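Local coordinates for NADPH-ferredoxin reductase FprA (Mycobacterium tuberculosis, PDB 1LQU), which uses a bound FAD to move electrons between NADPH and ferredoxin and may thereby supply P450 systems, at residues Asn155-Leu160 with Ala205-Leu210; Val195-Arg200 with Phe271-Ile276; Val49-Ala54 with Asn133-Phe138. All blocks are in the same frame, centred on the assembly; numbering follows the deposited sequence.

Contact 1: Asn155-Leu160 with Ala205-Leu210; sequences NGNVAL and AAFTTL. With NDP (NADPH dihydro-nicotinamide-adenine-dinucleotide phosphate), chain I.
The NADPH-binding turn at the start of helix 157-167, running from Asn-155 to Asn-157, packs against the loop Ala-205 to Thr-208 that leads into helix 209-213. Ala-206 N donates to Asn-155 O at 2.8 Å. The carboxamide of Asn-157 makes two bonds to Thr-208: OD1 takes Thr-208 N at 3.0 Å in its own plane, on a lone pair, while ND2 gives to Thr-208 OG1 at 2.9 Å and, weakly, to NADPH O2D. With chi1 at 50°, the threonine hydroxyl sits between its backbone N and carbonyl carbon; it also bonds Glu-211. Gly-154, Gly-156 and Ala-159 match the GxGxxA pattern of a Rossmann-type strand-turn-helix, and Val-158 N at the helix start donates to NADPH O1N (3.1 Å). Gly-156 CA lies 3.4 Å from the same oxygen, NADPH O1N. Water 1 joins Asn-157 N and Ala-206 O to NADPH O1A. Phe-207 takes Asn-155 O over one ring face, off-centre, and meets Gly-156 O at its edge, with CE1 3.3 Å away. The Asn-155 amide plane is inclined 42° to that ring, and Leu-160 CD1 touches Phe-207 CD1 obliquely at 3.6 Å.

Contact 2: Val195-Arg200 with Phe271-Ile276; sequences VIVGRR and FLTSPI. With NDP (NADPH dihydro-nicotinamide-adenine-dinucleotide phosphate), chain I.
Two backbone bonds join Gly-198 and Arg-200 to the turn that opens strand 273-279. Thr-273 N donates to Gly-198 O at 2.9 Å with a nearly straight N-H...O angle of 166°, and Leu-272 N donates to Arg-200 O, also at 2.9 Å. Between them Arg-199 contributes weaker CA-H...O contacts: its O receives Leu-272 CA, and its CA faces Thr-273 O at 3.2 Å. Thr-273 OG1 donates to Phe-271 O within the same segment. Water 2 adds a bridge, donating to both Val-197 O and Thr-273 O.

The side chains of both arginines lead from this backbone to the 2'-phosphate of NADPH. Arg-199 runs extended from CG to NE, so that NE reaches O1X and NH2 reaches O3X (2.8 Å), while one guanidinium face lies over the adenine around C5A. Arg-200, bent at chi3 (-68°), meets the same phosphate through NE on O1X and NH2 on O2X (2.8 Å); its NH1 holds Val-302 O.

Apolar packing is modest: Val-197 CG1 touches Thr-273 CG2 at 3.6 Å, and Leu-272 CD2 lies against Arg-200 C. Basic residues just after the second strand of the Rossmann-type unit, here strand 193-197 beside 149-153, are the arrangement by which such folds recognise the phosphate that separates NADPH from NADH.

Contact 3: Val49-Ala54 with Asn133-Phe138; sequences VRSGVA and NAHPHF. With FAD (flavin-adenine dinucleotide), chain H.
Asn-133, the residue that leaves helix 125-132, points its side chain at the turn Ser-51 to Val-53. Its CB already rests 3.2 Å from Ser-51 O. CG lies 3.6 Å from Ser-51 O and 3.8 Å from Val-53 O, and the nearest atom across the contact to OD1 is again Val-53 O. At the tip ND2 makes two bonds, to Ser-51 O at 3.0 Å and to Val-53 O at 3.1 Å. The two acceptors subtend about 118° at ND2, so each has its own N-H. Both approaches come from above the acceptor's carbonyl plane, by 74° at Ser-51, and neither uses a lone pair. Ser-51 O lies in the asparagine amide plane, whereas Val-53 O is tilted from it.

Beside this grip, Ser-51 OG lies at the edge of the His-135 ring, 3.8 Å from CD2, and bonds Gly-47 O weakly. The imidazole is fixed from its own loop: ND1 accepts His-137 N, and an edge of Phe-138 sits over one ring face. Ala-134, with positive phi, is the C-prime residue of the Schellman motif that ends helix 125-132. Its O reaches Arg-50 NH2 through water 3, which lies in the guanidinium plane; Arg-50 also forms a salt bridge with Glu-430. Lys-443 joins the two segments again, bonding both Arg-50 O and Asn-133 O.

The turn held in this way borders the flavin, with Gly-52 O 3.5 Å from FAD C6 and Val-53 CG2 3.7 Å from FAD N5. Carbonyl oxygens around ND2 settle the amide orientation, since OD1 in its place would face two acceptors. Because the backbone N-H of His-137 points at ND1 in the ring plane, ND1 accepts, which is consistent with a neutral His-135 protonated on NE2.

In the fold
Contacts 1 and 2 both touch NADPH and also touch each other, although their centres lie 14 Å apart. Asn-155 is the joint: its OD1 comes within 3.2 Å of Phe-271 CE1, and its ND2 within 3.4 Å of Gly-198 CA. Their segments alternate along the chain. On the shared nucleotide, contact 1 follows the pyrophosphate to the nicotinamide ribose and ring, while contact 2 holds the 2'-phosphate and adenine. Contact 3 closes earlier in the sequence and borders the flavin of FAD. Its centre is 19 Å from that of contact 1, with nearest atoms about 7 Å apart, and 26 Å from that of contact 2.

Contact 1: Asn155-Leu160 with Ala205-Leu210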
# COMPACT_ATOMS: atom_id res chain seq x y z
N ASN A 155 -2.38 -12.59 -7.97
CA ASN A 155 -2.69 -13.57 -6.92
C ASN A 155 -2.09 -13.20 -5.57
O ASN A 155 -1.65 -14.04 -4.81
CB ASN A 155 -2.27 -15.01 -7.28
CG ASN A 155 -3.25 -15.80 -8.13
OD1 ASN A 155 -2.95 -16.94 -8.43
ND2 ASN A 155 -4.38 -15.22 -8.54
N GLY A 156 -2.11 -11.89 -5.26
CA GLY A 156 -1.78 -11.39 -3.95
C GLY A 156 -3.03 -10.92 -3.23
O GLY A 156 -4.13 -10.88 -3.77
N ASN A 157 -2.84 -10.59 -1.96
CA ASN A 157 -3.97 -10.17 -1.16
C ASN A 157 -4.62 -8.87 -1.64
O ASN A 157 -5.79 -8.66 -1.37
CB ASN A 157 -3.56 -10.04 0.29
CG ASN A 157 -3.32 -11.37 0.97
OD1 ASN A 157 -3.92 -12.39 0.62
ND2 ASN A 157 -2.47 -11.34 1.99
N VAL A 158 -3.89 -8.02 -2.35
CA VAL A 158 -4.54 -6.83 -2.87
C VAL A 158 -5.60 -7.22 -3.90
O VAL A 158 -6.63 -6.59 -4.01
CB VAL A 158 -3.52 -5.81 -3.41
CG1 VAL A 158 -4.25 -4.63 -4.06
CG2 VAL A 158 -2.64 -5.33 -2.28
N ALA A 159 -5.34 -8.27 -4.68
CA ALA A 159 -6.33 -8.73 -5.65
C ALA A 159 -7.62 -9.13 -4.95
O ALA A 159 -8.70 -8.90 -5.45
CB ALA A 159 -5.79 -9.89 -6.42
N LEU A 160 -7.48 -9.76 -3.80
CA LEU A 160 -8.65 -10.14 -3.02
C LEU A 160 -9.38 -8.92 -2.51
O LEU A 160 -10.60 -8.88 -2.54
CB LEU A 160 -8.27 -11.05 -1.85
CG LEU A 160 -7.62 -12.36 -2.22
CD1 LEU A 160 -7.32 -13.12 -0.95
CD2 LEU A 160 -8.46 -13.19 -3.15
N ALA A 205 0.54 -19.03 -5.23
CA ALA A 205 -0.24 -17.85 -4.91
C ALA A 205 0.38 -17.13 -3.72
O ALA A 205 0.91 -17.73 -2.80
CB ALA A 205 -1.68 -18.19 -4.62
N ALA A 206 0.27 -15.81 -3.74
CA ALA A 206 0.79 -14.98 -2.65
C ALA A 206 -0.29 -14.63 -1.62
O ALA A 206 -0.03 -13.95 -0.65
CB ALA A 206 1.40 -13.73 -3.23
N PHE A 207 -1.50 -15.14 -1.82
CA PHE A 207 -2.58 -14.99 -0.86
C PHE A 207 -2.20 -15.58 0.47
O PHE A 207 -1.43 -16.55 0.54
CB PHE A 207 -3.83 -15.82 -1.28
CG PHE A 207 -4.37 -15.52 -2.65
CD1 PHE A 207 -4.59 -14.23 -3.06
CD2 PHE A 207 -4.67 -16.54 -3.54
CE1 PHE A 207 -5.09 -13.96 -4.31
CE2 PHE A 207 -5.18 -16.27 -4.78
CZ PHE A 207 -5.40 -14.99 -5.16
N THR A 208 -2.79 -15.05 1.54
CA THR A 208 -2.68 -15.70 2.84
C THR A 208 -4.04 -16.24 3.28
O THR A 208 -5.07 -15.93 2.69
CB THR A 208 -1.99 -14.80 3.88
OG1 THR A 208 -2.61 -13.51 3.90
CG2 THR A 208 -0.54 -14.57 3.51
N THR A 209 -4.04 -17.07 4.31
CA THR A 209 -5.16 -17.96 4.51
C THR A 209 -6.43 -17.31 5.03
O THR A 209 -7.53 -17.54 4.52
CB THR A 209 -4.75 -19.08 5.44
OG1 THR A 209 -3.52 -19.67 4.98
CG2 THR A 209 -5.83 -20.15 5.41
N LEU A 210 -6.31 -16.45 6.04
CA LEU A 210 -7.48 -15.78 6.56
C LEU A 210 -8.17 -14.99 5.48
O LEU A 210 -9.39 -14.93 5.40
CB LEU A 210 -7.10 -14.85 7.72
CG LEU A 210 -8.25 -14.08 8.35
CD1 LEU A 210 -9.30 -15.03 8.89
CD2 LEU A 210 -7.72 -13.16 9.46
PA NDP I . 1.95 -9.56 -3.86
O1A NDP I . 1.46 -10.26 -2.67
O2A NDP I . 3.42 -9.54 -4.10
O5B NDP I . 1.21 -10.20 -5.11
C5B NDP I . 1.53 -9.76 -6.40
C4B NDP I . 0.90 -10.69 -7.40
O4B NDP I . 1.10 -10.19 -8.74
C3B NDP I . 1.49 -12.09 -7.39
O3B NDP I . 0.42 -13.04 -7.47
C2B NDP I . 2.34 -12.12 -8.66
O2B NDP I . 2.49 -13.40 -9.23
C1B NDP I . 1.48 -11.28 -9.54
N9A NDP I . 2.10 -10.78 -10.75
C8A NDP I . 3.25 -10.00 -10.85
N7A NDP I . 3.48 -9.70 -12.13
C5A NDP I . 2.48 -10.28 -12.87
C6A NDP I . 2.20 -10.29 -14.22
N6A NDP I . 2.88 -9.59 -15.14
N1A NDP I . 1.08 -10.99 -14.64
C2A NDP I . 0.30 -11.63 -13.72
N3A NDP I . 0.54 -11.65 -12.39
C4A NDP I . 1.62 -10.95 -12.01
O3 NDP I . 1.49 -8.03 -3.90
PN NDP I . 0.14 -7.25 -3.48
O1N NDP I . -1.05 -8.09 -3.70
O2N NDP I . 0.28 -5.96 -4.15
O5D NDP I . 0.29 -7.13 -1.91
C5D NDP I . 1.35 -6.33 -1.38
C4D NDP I . 1.69 -6.78 0.04
O4D NDP I . 0.71 -6.29 0.97
C3D NDP I . 1.72 -8.29 0.16
O3D NDP I . 2.74 -8.69 1.05
C2D NDP I . 0.35 -8.57 0.78
O2D NDP I . 0.17 -9.80 1.42
C1D NDP I . 0.10 -7.38 1.63
N1N NDP I . -1.19 -7.09 2.15
C2N NDP I . -1.67 -7.78 3.23
C3N NDP I . -3.04 -7.92 3.39
C7N NDP I . -3.43 -8.70 4.54
O7N NDP I . -2.55 -9.27 5.31
N7N NDP I . -4.73 -8.81 4.77
C4N NDP I . -4.00 -7.30 2.49
C5N NDP I . -3.41 -6.61 1.29
C6N NDP I . -2.04 -6.58 1.16
P2B NDP I . 3.88 -14.20 -9.16
O1X NDP I . 3.73 -15.22 -10.26
O2X NDP I . 3.97 -14.80 -7.78
O3X NDP I . 5.00 -13.20 -9.40
O HOH W 1 -0.23 -11.19 -0.84

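Contact 2: Val195-Arg200 with Phe271-Ile276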
# COMPACT_ATOMS: atom_id res chain seq x y z
N VAL A 195 -13.42 -12.05 -12.10
CA VAL A 195 -12.52 -13.17 -12.39
C VAL A 195 -11.10 -12.77 -11.95
O VAL A 195 -10.58 -11.78 -12.45
CB VAL A 195 -12.53 -13.55 -13.89
CG1 VAL A 195 -11.69 -14.80 -14.10
CG2 VAL A 195 -13.95 -13.75 -14.39
N ILE A 196 -10.55 -13.51 -11.00
CA ILE A 196 -9.20 -13.27 -10.47
C ILE A 196 -8.28 -14.23 -11.24
O ILE A 196 -8.46 -15.44 -11.17
CB ILE A 196 -9.14 -13.52 -8.99
CG1 ILE A 196 -10.10 -12.59 -8.24
CG2 ILE A 196 -7.70 -13.35 -8.47
CD1 ILE A 196 -10.26 -12.95 -6.81
N VAL A 197 -7.31 -13.66 -11.93
CA VAL A 197 -6.49 -14.39 -12.87
C VAL A 197 -5.03 -14.41 -12.44
O VAL A 197 -4.35 -13.37 -12.40
CB VAL A 197 -6.62 -13.77 -14.24
CG1 VAL A 197 -5.86 -14.54 -15.27
CG2 VAL A 197 -8.08 -13.64 -14.65
N GLY A 198 -4.56 -15.61 -12.08
CA GLY A 198 -3.20 -15.81 -11.64
C GLY A 198 -2.37 -16.49 -12.71
O GLY A 198 -2.82 -17.45 -13.34
N ARG A 199 -1.14 -15.99 -12.91
CA ARG A 199 -0.28 -16.52 -13.95
C ARG A 199 0.34 -17.86 -13.62
O ARG A 199 0.52 -18.69 -14.50
CB ARG A 199 0.79 -15.49 -14.36
CG ARG A 199 1.80 -15.11 -13.30
CD ARG A 199 2.90 -14.27 -13.90
NE ARG A 199 3.76 -13.78 -12.85
CZ ARG A 199 4.75 -12.92 -13.06
NH1 ARG A 199 4.94 -12.45 -14.28
NH2 ARG A 199 5.48 -12.50 -12.06
N ARG A 200 0.70 -18.06 -12.35
CA ARG A 200 1.18 -19.35 -11.90
C ARG A 200 0.03 -20.11 -11.26
O ARG A 200 -1.12 -19.81 -11.54
CB ARG A 200 2.41 -19.20 -11.02
CG ARG A 200 3.59 -18.56 -11.77
CD ARG A 200 4.92 -18.62 -11.05
NE ARG A 200 4.90 -17.79 -9.86
CZ ARG A 200 5.70 -17.94 -8.83
NH1 ARG A 200 6.61 -18.90 -8.80
NH2 ARG A 200 5.58 -17.12 -7.80
N PHE A 271 -6.31 -19.93 -12.55
CA PHE A 271 -4.87 -20.02 -12.39
C PHE A 271 -4.24 -20.37 -13.73
O PHE A 271 -4.92 -20.66 -14.71
CB PHE A 271 -4.50 -21.02 -11.31
CG PHE A 271 -5.04 -20.67 -9.95
CD1 PHE A 271 -4.34 -19.81 -9.11
CD2 PHE A 271 -6.25 -21.17 -9.51
CE1 PHE A 271 -4.83 -19.50 -7.88
CE2 PHE A 271 -6.74 -20.83 -8.28
CZ PHE A 271 -6.02 -20.00 -7.46
N LEU A 272 -2.92 -20.31 -13.78
CA LEU A 272 -2.15 -20.65 -14.96
C LEU A 272 -2.65 -19.90 -16.19
O LEU A 272 -2.75 -20.46 -17.27
CB LEU A 272 -2.13 -22.16 -15.17
CG LEU A 272 -1.46 -22.94 -14.06
CD1 LEU A 272 -1.59 -24.44 -14.25
CD2 LEU A 272 -0.02 -22.56 -13.90
N THR A 273 -2.92 -18.61 -16.00
CA THR A 273 -3.47 -17.78 -17.05
C THR A 273 -2.85 -16.39 -17.00
O THR A 273 -2.74 -15.82 -15.92
CB THR A 273 -4.99 -17.67 -16.86
OG1 THR A 273 -5.58 -18.96 -16.87
CG2 THR A 273 -5.64 -16.89 -17.98
N SER A 274 -2.48 -15.89 -18.16
CA SER A 274 -1.92 -14.55 -18.27
C SER A 274 -2.73 -13.66 -19.20
O SER A 274 -3.26 -14.12 -20.20
CB SER A 274 -0.51 -14.62 -18.82
OG SER A 274 0.44 -15.01 -17.86
N PRO A 275 -2.83 -12.37 -18.88
CA PRO A 275 -3.45 -11.44 -19.82
C PRO A 275 -2.48 -11.16 -20.96
O PRO A 275 -1.33 -10.83 -20.75
CB PRO A 275 -3.70 -10.20 -18.96
CG PRO A 275 -2.57 -10.21 -17.95
CD PRO A 275 -2.33 -11.70 -17.66
N ILE A 276 -2.97 -11.30 -22.18
CA ILE A 276 -2.17 -11.11 -23.37
C ILE A 276 -2.42 -9.76 -24.02
O ILE A 276 -1.49 -9.11 -24.48
CB ILE A 276 -2.45 -12.27 -24.38
CG1 ILE A 276 -2.22 -13.64 -23.73
CG2 ILE A 276 -1.64 -12.08 -25.67
CD1 ILE A 276 -0.78 -13.90 -23.31
PA NDP I . 1.95 -9.56 -3.86
O1A NDP I . 1.46 -10.26 -2.67
O2A NDP I . 3.42 -9.54 -4.10
O5B NDP I . 1.21 -10.20 -5.11
C5B NDP I . 1.53 -9.76 -6.40
C4B NDP I . 0.90 -10.69 -7.40
O4B NDP I . 1.10 -10.19 -8.74
C3B NDP I . 1.49 -12.09 -7.39
O3B NDP I . 0.42 -13.04 -7.47
C2B NDP I . 2.34 -12.12 -8.66
O2B NDP I . 2.49 -13.40 -9.23
C1B NDP I . 1.48 -11.28 -9.54
N9A NDP I . 2.10 -10.78 -10.75
C8A NDP I . 3.25 -10.00 -10.85
N7A NDP I . 3.48 -9.70 -12.13
C5A NDP I . 2.48 -10.28 -12.87
C6A NDP I . 2.20 -10.29 -14.22
N6A NDP I . 2.88 -9.59 -15.14
N1A NDP I . 1.08 -10.99 -14.64
C2A NDP I . 0.30 -11.63 -13.72
N3A NDP I . 0.54 -11.65 -12.39
C4A NDP I . 1.62 -10.95 -12.01
O3 NDP I . 1.49 -8.03 -3.90
PN NDP I . 0.14 -7.25 -3.48
O1N NDP I . -1.05 -8.09 -3.70
O2N NDP I . 0.28 -5.96 -4.15
O5D NDP I . 0.29 -7.13 -1.91
C5D NDP I . 1.35 -6.33 -1.38
C4D NDP I . 1.69 -6.78 0.04
O4D NDP I . 0.71 -6.29 0.97
C3D NDP I . 1.72 -8.29 0.16
O3D NDP I . 2.74 -8.69 1.05
C2D NDP I . 0.35 -8.57 0.78
O2D NDP I . 0.17 -9.80 1.42
C1D NDP I . 0.10 -7.38 1.63
N1N NDP I . -1.19 -7.09 2.15
C2N NDP I . -1.67 -7.78 3.23
C3N NDP I . -3.04 -7.92 3.39
C7N NDP I . -3.43 -8.70 4.54
O7N NDP I . -2.55 -9.27 5.31
N7N NDP I . -4.73 -8.81 4.77
C4N NDP I . -4.00 -7.30 2.49
C5N NDP I . -3.41 -6.61 1.29
C6N NDP I . -2.04 -6.58 1.16
P2B NDP I . 3.88 -14.20 -9.16
O1X NDP I . 3.73 -15.22 -10.26
O2X NDP I . 3.97 -14.80 -7.78
O3X NDP I . 5.00 -13.20 -9.40
O HOH W 2 -2.38 -13.35 -14.59

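Contact 3: Val49-Ala54 with Asn133-Phe138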
# COMPACT_ATOMS: atom_id res chain seq x y z
N VAL A 49 -1.97 2.47 6.09
CA VAL A 49 -2.91 2.09 7.13
C VAL A 49 -4.22 2.83 6.89
O VAL A 49 -5.30 2.28 7.09
CB VAL A 49 -2.33 2.31 8.53
CG1 VAL A 49 -3.38 2.20 9.59
CG2 VAL A 49 -1.23 1.35 8.77
N ARG A 50 -4.15 4.09 6.48
CA ARG A 50 -5.32 4.85 6.10
C ARG A 50 -5.78 4.58 4.67
O ARG A 50 -6.96 4.31 4.43
CB ARG A 50 -5.07 6.34 6.30
CG ARG A 50 -6.20 7.22 5.83
CD ARG A 50 -5.89 8.70 5.96
NE ARG A 50 -6.85 9.56 5.26
CZ ARG A 50 -7.82 10.27 5.82
NH1 ARG A 50 -8.07 10.20 7.11
NH2 ARG A 50 -8.54 11.04 5.06
N SER A 51 -4.86 4.63 3.71
CA SER A 51 -5.27 4.65 2.32
C SER A 51 -5.24 3.33 1.57
O SER A 51 -5.69 3.27 0.44
CB SER A 51 -4.46 5.66 1.54
OG SER A 51 -3.14 5.21 1.34
N GLY A 52 -4.71 2.31 2.21
CA GLY A 52 -4.51 1.00 1.62
C GLY A 52 -5.42 -0.06 2.21
O GLY A 52 -6.23 -0.65 1.50
N VAL A 53 -5.29 -0.27 3.51
CA VAL A 53 -6.09 -1.26 4.20
C VAL A 53 -7.55 -1.08 3.82
O VAL A 53 -8.07 0.04 3.82
CB VAL A 53 -5.90 -1.19 5.73
CG1 VAL A 53 -6.81 -2.18 6.43
CG2 VAL A 53 -4.45 -1.45 6.11
N ALA A 54 -8.22 -2.18 3.49
CA ALA A 54 -9.55 -2.10 2.96
C ALA A 54 -10.53 -1.57 3.98
O ALA A 54 -10.39 -1.80 5.18
CB ALA A 54 -9.98 -3.48 2.48
N ASN A 133 -10.47 4.33 -1.18
CA ASN A 133 -10.06 4.77 0.15
C ASN A 133 -9.88 6.29 0.27
O ASN A 133 -9.38 6.77 1.27
CB ASN A 133 -8.83 4.03 0.62
CG ASN A 133 -9.15 2.70 1.26
OD1 ASN A 133 -10.24 2.51 1.80
ND2 ASN A 133 -8.19 1.80 1.24
N ALA A 134 -10.35 7.03 -0.72
CA ALA A 134 -10.35 8.50 -0.64
C ALA A 134 -8.98 9.13 -0.53
O ALA A 134 -8.81 10.20 0.03
CB ALA A 134 -11.25 9.00 0.49
N HIS A 135 -7.99 8.49 -1.14
CA HIS A 135 -6.67 9.09 -1.26
C HIS A 135 -6.79 10.26 -2.24
O HIS A 135 -7.28 10.07 -3.35
CB HIS A 135 -5.70 8.04 -1.82
CG HIS A 135 -4.27 8.49 -1.84
ND1 HIS A 135 -3.86 9.63 -2.49
CD2 HIS A 135 -3.18 7.93 -1.29
CE1 HIS A 135 -2.55 9.75 -2.32
NE2 HIS A 135 -2.10 8.72 -1.61
N PRO A 136 -6.36 11.46 -1.86
CA PRO A 136 -6.61 12.61 -2.71
C PRO A 136 -5.97 12.55 -4.09
O PRO A 136 -6.44 13.22 -4.98
CB PRO A 136 -6.09 13.79 -1.88
CG PRO A 136 -5.41 13.23 -0.79
CD PRO A 136 -5.73 11.81 -0.59
N HIS A 137 -4.93 11.78 -4.29
CA HIS A 137 -4.31 11.70 -5.59
C HIS A 137 -5.10 10.84 -6.57
O HIS A 137 -4.78 10.82 -7.74
CB HIS A 137 -2.90 11.15 -5.50
CG HIS A 137 -1.97 12.05 -4.77
ND1 HIS A 137 -0.64 11.76 -4.63
CD2 HIS A 137 -2.19 13.20 -4.11
CE1 HIS A 137 -0.06 12.73 -3.95
NE2 HIS A 137 -0.98 13.63 -3.63
N PHE A 138 -6.13 10.17 -6.09
CA PHE A 138 -6.89 9.21 -6.89
C PHE A 138 -8.37 9.55 -6.93
O PHE A 138 -9.19 8.71 -7.29
CB PHE A 138 -6.65 7.80 -6.32
CG PHE A 138 -5.20 7.39 -6.41
CD1 PHE A 138 -4.64 6.96 -7.59
CD2 PHE A 138 -4.37 7.52 -5.32
CE1 PHE A 138 -3.33 6.63 -7.65
CE2 PHE A 138 -3.04 7.20 -5.40
CZ PHE A 138 -2.53 6.75 -6.54
PA FAD H . 3.32 3.47 3.31
O1A FAD H . 2.97 3.47 1.88
O2A FAD H . 2.36 2.94 4.31
O5B FAD H . 3.68 4.95 3.77
C5B FAD H . 4.44 5.78 2.90
C4B FAD H . 4.12 7.23 3.28
O4B FAD H . 5.09 8.08 2.64
C3B FAD H . 2.74 7.73 2.84
O3B FAD H . 2.03 8.37 3.88
C2B FAD H . 3.06 8.66 1.67
O2B FAD H . 2.10 9.65 1.39
C1B FAD H . 4.42 9.21 2.11
N9A FAD H . 5.23 9.75 1.02
C8A FAD H . 5.52 9.13 -0.17
N7A FAD H . 6.32 9.90 -0.90
C5A FAD H . 6.52 11.07 -0.19
C6A FAD H . 7.24 12.21 -0.49
N6A FAD H . 7.97 12.37 -1.60
N1A FAD H . 7.26 13.19 0.46
C2A FAD H . 6.59 13.02 1.62
N3A FAD H . 5.86 11.93 1.94
C4A FAD H . 5.85 10.96 1.02
N1 FAD H . -0.96 -4.93 5.88
C2 FAD H . -1.59 -5.58 6.88
O2 FAD H . -0.95 -5.96 7.87
N3 FAD H . -2.94 -5.81 6.79
C4 FAD H . -3.70 -5.36 5.74
O4 FAD H . -4.95 -5.57 5.73
C4X FAD H . -3.05 -4.65 4.74
N5 FAD H . -3.76 -4.10 3.69
C5X FAD H . -3.06 -3.52 2.64
C6 FAD H . -3.73 -3.11 1.51
C7 FAD H . -3.11 -2.58 0.40
C7M FAD H . -3.92 -2.11 -0.78
C8 FAD H . -1.72 -2.49 0.44
C8M FAD H . -0.97 -1.94 -0.72
C9 FAD H . -1.01 -2.90 1.57
C9A FAD H . -1.67 -3.43 2.67
N10 FAD H . -0.98 -3.87 3.80
C10 FAD H . -1.67 -4.46 4.82
C1' FAD H . 0.50 -3.73 3.92
C2' FAD H . 0.87 -2.39 4.54
O2' FAD H . 0.09 -1.40 3.93
C3' FAD H . 2.38 -2.11 4.36
O3' FAD H . 3.16 -3.11 5.00
C4' FAD H . 2.86 -0.79 4.94
O4' FAD H . 1.89 0.24 4.86
C5' FAD H . 4.15 -0.34 4.26
O5' FAD H . 4.60 0.77 5.03
P FAD H . 5.57 1.90 4.48
O1P FAD H . 5.80 2.78 5.64
O2P FAD H . 6.75 1.36 3.75
O3P FAD H . 4.73 2.69 3.35
O HOH W 3 -8.13 11.69 2.25
O HOH W 4 -7.33 7.56 2.72